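Local coordinates for protein lectin CEL-I, N-acetyl-D-galactosamine-specific C-type (Cucumaria echinata, PDB 1WMY) that binds N-acetyl-D-galactosamine through a protein-bound calcium ion, as a galactose-type member of the C-type lectin family, at residues A[96-101]-A[119-124]; A[111-116]-A[123-128]. One frame throughout, in Å; residues are numbered along the deposited sequence.

Interaction 1: A[96-101]-A[119-124]; sequences KWAGGQ and GGAWND. With CA (calcium ion), chain D; MPD ((4S)-2-methyl-2,4-pentanediol), chain F.
Trp-97 and Trp-122 face each other as a single backbone bridge: Trp-122 N donates to Lys-96 O at 2.8 Å, and Ala-98 N returns a bond of 3.0 Å to Trp-122 O. The two indoles meet edge to face, the six-membered ring of Trp-122 directing its edge at the face of Trp-97 with planes 80° apart. Besides this T-shaped pair, CB of Trp-122 packs 3.6 Å from CE3 of Trp-97. The broad face of Trp-122 is turned to Lys-96, whose CB lies over the five-membered ring at 4.0 Å from its centroid in a CH-pi contact. A large indole suits this place because its carbon surface can pack on both residues while NE1 bonds Gln-54. The small methyls of Ala-98 and Ala-121 also touch, allowing the backbones to stay close.

Ala-98 to Gln-101 form a type II turn, closed by Gln-101 N to Ala-98 O; the positive phi of Gly-100 fits its third position. The turn delivers Gln-101 to the calcium ion. Its chain folds back at chi2 (-59°), so that OE1 binds calcium at 2.5 Å while NE2 donates to O4 of the pentanediol. Asn-123 works likewise: OD1 coordinates the ion and ND2 bonds O2 of the diol, and also Gln-113 OE1. Asp-124 grips the metal with OD1 and its backbone O, while OD2 accepts the backbone N-H of Asn-104; Asp-103 and Glu-109 complete the protein ligands. Gln-101 OE1 lies 2.8 Å from both Asn-123 OD1 and Asp-124 OD1, a spacing set by their shared calcium and not by hydrogen bonds. Each carboxamide therefore offers an oxygen to calcium and an N-H to a metal-bound hydroxyl, as when C-type lectins hold a sugar diol, which the pentanediol probably mimics.

Interaction 2: A[111-116]-A[123-128]; sequences YGQFRH and NDNSAA. With CA (calcium ion), chain D.
Gln-113 reaches across to two asparagines of the facing strand, its OE1 accepting an N-H from Asn-123 ND2 and another from Asn-125 ND2, each at 3.0 Å. Both donors come from the same face of the Gln-113 amide, tilted out of its plane by 30° and 34°. The Asn-125 bond is almost straight, and OE1 lies in the amide plane of each asparagine. Gln-113 starts with CG between its backbone N and carbonyl carbon (chi1 61°) and then runs extended, alongside the Asn-123 side chain. Glutamine suits the site because its uncharged carbonyl oxygen can accept two N-H groups at once. The bond to Asn-123 is a second-shell one: it fixes the rotation of a carboxamide whose oxygen binds calcium. Asn-125 is held at its other end, where OD1 accepts the N-H of Ser-126 at 2.7 Å. Nearer the sugar site, NE of Arg-115 approaches CB of Asn-123 at 3.9 Å; both residues contact N-acetyl-D-galactosamine in this lectin.

The antiparallel pairing puts Gln-113, Asn-123 and Asn-125 on one face of the sheet. Gln-113 and Asn-123 form a hydrogen-bonded pair, with Asn-123 N giving a 2.9 Å bond to Gln-113 O. Gly-112 and Asp-124 form the non-hydrogen-bonded pair. Next, Asn-125 N donates to Tyr-111 O at 2.7 Å, whereas the return bond from Tyr-111 N is weak. The flat Tyr-111 ring carries apolar contact across to Ser-126 and Ala-127, presenting its edge to them, with CE1 3.6 Å from the Ala-127 methyl.

Beyond the hairpin, strand 111-115 is flanked by strand 70-76, to which Gly-112 and Phe-114 are hydrogen-bonded; Tyr-111 stacks on Trp-24, and Phe-114 packs against helix 51-64.

How the interactions relate
From the N terminus, the chain passes strand 85-86 and enters the long loop containing 96-101, then runs along strand 111-115, turns, and returns through 119-124 to 123-128. Interaction 2 closes the short hairpin between 116 and 123. Interaction 1 closes the wider loop from 101 to 119, which contains all of 111-116; the two closures therefore cross, since 123-128 continues beyond the first. Strand 122-125 is common to both and lies between the long loop and strand 111-115. Ala-121 O and Arg-115 N, probably hydrogen-bonded, join the contacts directly, and Trp-122 packs on Phe-114. Together they tie the calcium-binding loop to the sheet of the lectin domain.

Interaction 1: A[96-101]-A[119-124]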
# COMPACT_ATOMS: atom_id res chain seq x y z
N LYS A 96 3.61 15.65 23.16
CA LYS A 96 4.97 15.75 23.76
C LYS A 96 5.56 17.11 23.56
O LYS A 96 6.65 17.26 23.03
CB LYS A 96 5.91 14.69 23.20
CG LYS A 96 7.06 14.37 24.09
CD LYS A 96 8.16 13.72 23.32
CE LYS A 96 9.49 13.55 24.09
NZ LYS A 96 9.29 12.62 25.15
N TRP A 97 4.81 18.08 24.01
CA TRP A 97 5.21 19.47 23.95
C TRP A 97 6.40 19.72 24.78
O TRP A 97 6.46 19.36 25.94
CB TRP A 97 4.09 20.41 24.40
CG TRP A 97 2.91 20.47 23.46
CD1 TRP A 97 1.64 20.05 23.75
CD2 TRP A 97 2.86 20.98 22.10
NE1 TRP A 97 0.83 20.19 22.65
CE2 TRP A 97 1.54 20.79 21.64
CE3 TRP A 97 3.80 21.59 21.25
CZ2 TRP A 97 1.11 21.21 20.37
CZ3 TRP A 97 3.42 21.97 20.00
CH2 TRP A 97 2.06 21.80 19.55
N ALA A 98 7.39 20.37 24.17
CA ALA A 98 8.55 20.84 24.90
C ALA A 98 8.06 21.88 25.94
O ALA A 98 6.98 22.52 25.78
CB ALA A 98 9.49 21.51 23.92
N GLY A 99 8.87 22.10 26.98
CA GLY A 99 8.55 23.12 27.96
C GLY A 99 8.38 24.45 27.28
O GLY A 99 9.19 24.82 26.43
N GLY A 100 7.31 25.15 27.66
CA GLY A 100 7.00 26.47 27.20
C GLY A 100 6.32 26.49 25.85
O GLY A 100 6.17 27.54 25.24
N GLN A 101 5.95 25.30 25.38
CA GLN A 101 5.23 25.15 24.10
C GLN A 101 3.85 24.48 24.30
O GLN A 101 3.67 23.71 25.20
CB GLN A 101 6.08 24.34 23.15
CG GLN A 101 7.52 24.84 22.94
CD GLN A 101 7.59 26.23 22.41
OE1 GLN A 101 6.68 26.65 21.65
NE2 GLN A 101 8.64 26.99 22.82
N GLY A 119 14.47 13.68 22.63
CA GLY A 119 13.59 12.67 22.05
C GLY A 119 12.52 13.25 21.10
O GLY A 119 11.53 12.61 20.83
N GLY A 120 12.75 14.46 20.59
CA GLY A 120 11.91 15.06 19.58
C GLY A 120 10.72 15.83 20.12
O GLY A 120 9.68 15.84 19.49
N ALA A 121 10.92 16.49 21.26
CA ALA A 121 9.87 17.27 21.87
C ALA A 121 9.34 18.35 20.91
O ALA A 121 10.08 18.92 20.08
CB ALA A 121 10.40 17.95 23.19
N TRP A 122 8.05 18.60 21.01
CA TRP A 122 7.34 19.38 19.99
C TRP A 122 7.44 20.87 20.21
O TRP A 122 7.35 21.35 21.30
CB TRP A 122 5.87 18.98 20.02
CG TRP A 122 5.62 17.55 19.79
CD1 TRP A 122 6.53 16.58 19.52
CD2 TRP A 122 4.34 16.94 19.74
NE1 TRP A 122 5.89 15.36 19.36
CE2 TRP A 122 4.54 15.56 19.49
CE3 TRP A 122 3.03 17.42 19.92
CZ2 TRP A 122 3.46 14.66 19.33
CZ3 TRP A 122 1.99 16.55 19.81
CH2 TRP A 122 2.19 15.17 19.51
N ASN A 123 7.58 21.62 19.13
CA ASN A 123 7.47 23.07 19.16
C ASN A 123 6.45 23.47 18.08
O ASN A 123 6.24 22.75 17.10
CB ASN A 123 8.82 23.66 18.82
CG ASN A 123 8.76 25.15 18.67
OD1 ASN A 123 8.21 25.83 19.51
ND2 ASN A 123 9.38 25.67 17.63
N ASP A 124 5.77 24.59 18.29
CA ASP A 124 5.00 25.22 17.23
C ASP A 124 5.86 26.31 16.59
O ASP A 124 6.56 27.05 17.28
CB ASP A 124 3.70 25.79 17.73
CG ASP A 124 3.85 26.84 18.83
OD1 ASP A 124 4.91 26.91 19.47
OD2 ASP A 124 2.90 27.60 19.11
CA CA D . 6.98 28.00 19.57
C1 MPD F . 10.45 30.60 17.72
C2 MPD F . 10.35 29.21 18.29
O2 MPD F . 8.99 28.71 18.13
CM MPD F . 11.35 28.40 17.48
C3 MPD F . 10.68 29.19 19.77
C4 MPD F . 9.70 29.97 20.61
O4 MPD F . 8.64 29.16 21.05
C5 MPD F . 10.35 30.58 21.81

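Interaction 2: A[111-116]-A[123-128]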
# COMPACT_ATOMS: atom_id res chain seq x y z
N TYR A 111 2.10 25.69 13.49
CA TYR A 111 2.56 24.51 12.78
C TYR A 111 3.54 23.74 13.64
O TYR A 111 4.57 24.27 14.08
CB TYR A 111 3.25 24.87 11.48
CG TYR A 111 2.41 25.72 10.57
CD1 TYR A 111 2.79 27.00 10.25
CD2 TYR A 111 1.26 25.21 10.01
CE1 TYR A 111 2.01 27.77 9.42
CE2 TYR A 111 0.44 25.93 9.22
CZ TYR A 111 0.82 27.21 8.87
OH TYR A 111 0.01 27.95 8.02
N GLY A 112 3.24 22.47 13.82
CA GLY A 112 4.00 21.61 14.73
C GLY A 112 5.22 20.93 14.12
O GLY A 112 5.22 20.59 12.93
N GLN A 113 6.25 20.69 14.95
CA GLN A 113 7.52 20.08 14.50
C GLN A 113 8.20 19.44 15.69
O GLN A 113 8.01 19.91 16.84
CB GLN A 113 8.41 21.15 13.89
CG GLN A 113 8.79 22.27 14.88
CD GLN A 113 9.63 23.41 14.32
OE1 GLN A 113 10.18 24.16 15.12
NE2 GLN A 113 9.73 23.56 12.96
N PHE A 114 8.97 18.36 15.46
CA PHE A 114 9.93 17.82 16.46
C PHE A 114 11.10 18.78 16.46
O PHE A 114 11.52 19.24 15.43
CB PHE A 114 10.52 16.43 16.06
CG PHE A 114 9.55 15.24 16.16
CD1 PHE A 114 10.04 13.92 15.97
CD2 PHE A 114 8.19 15.41 16.47
CE1 PHE A 114 9.20 12.83 16.07
CE2 PHE A 114 7.35 14.35 16.56
CZ PHE A 114 7.84 13.03 16.37
N ARG A 115 11.66 19.03 17.64
CA ARG A 115 13.05 19.46 17.75
C ARG A 115 13.97 18.24 17.63
O ARG A 115 13.53 17.10 17.89
CB ARG A 115 13.26 20.09 19.12
CG ARG A 115 12.51 21.40 19.28
CD ARG A 115 12.88 21.97 20.61
NE ARG A 115 12.14 23.18 20.86
CZ ARG A 115 12.08 23.79 22.03
NH1 ARG A 115 12.76 23.30 23.10
NH2 ARG A 115 11.34 24.89 22.12
N HIS A 116 15.25 18.47 17.28
CA HIS A 116 16.25 17.42 17.24
C HIS A 116 16.70 17.01 18.65
O HIS A 116 17.39 16.04 18.78
CB HIS A 116 17.49 17.85 16.38
CG HIS A 116 18.43 18.82 17.03
ND1 HIS A 116 18.18 20.17 17.12
CD2 HIS A 116 19.66 18.63 17.58
CE1 HIS A 116 19.18 20.77 17.74
NE2 HIS A 116 20.11 19.86 18.02
N ASN A 123 7.58 21.62 19.13
CA ASN A 123 7.47 23.07 19.16
C ASN A 123 6.45 23.47 18.08
O ASN A 123 6.24 22.75 17.10
CB ASN A 123 8.82 23.66 18.82
CG ASN A 123 8.76 25.15 18.67
OD1 ASN A 123 8.21 25.83 19.51
ND2 ASN A 123 9.38 25.67 17.63
N ASP A 124 5.77 24.59 18.29
CA ASP A 124 5.00 25.22 17.23
C ASP A 124 5.86 26.31 16.59
O ASP A 124 6.56 27.05 17.28
CB ASP A 124 3.70 25.79 17.73
CG ASP A 124 3.85 26.84 18.83
OD1 ASP A 124 4.91 26.91 19.47
OD2 ASP A 124 2.90 27.60 19.11
N ASN A 125 5.75 26.42 15.28
CA ASN A 125 6.55 27.37 14.56
C ASN A 125 5.70 28.00 13.43
O ASN A 125 4.53 27.71 13.26
CB ASN A 125 7.80 26.67 14.05
CG ASN A 125 9.01 27.59 13.93
OD1 ASN A 125 8.91 28.75 13.52
ND2 ASN A 125 10.17 27.02 14.16
N SER A 126 6.31 28.88 12.67
CA SER A 126 5.56 29.71 11.79
C SER A 126 5.59 29.21 10.34
O SER A 126 6.30 28.29 9.99
CB SER A 126 6.13 31.15 11.87
OG SER A 126 7.38 31.16 11.21
N ALA A 127 4.85 29.91 9.49
CA ALA A 127 4.77 29.60 8.06
C ALA A 127 6.04 30.00 7.31
O ALA A 127 6.19 29.64 6.17
CB ALA A 127 3.52 30.29 7.41
N ALA A 128 6.93 30.73 7.90
CA ALA A 128 8.15 31.07 7.20
C ALA A 128 9.35 30.18 7.61
O ALA A 128 10.41 30.25 7.01
CB ALA A 128 8.47 32.54 7.46
CA CA D . 6.98 28.00 19.57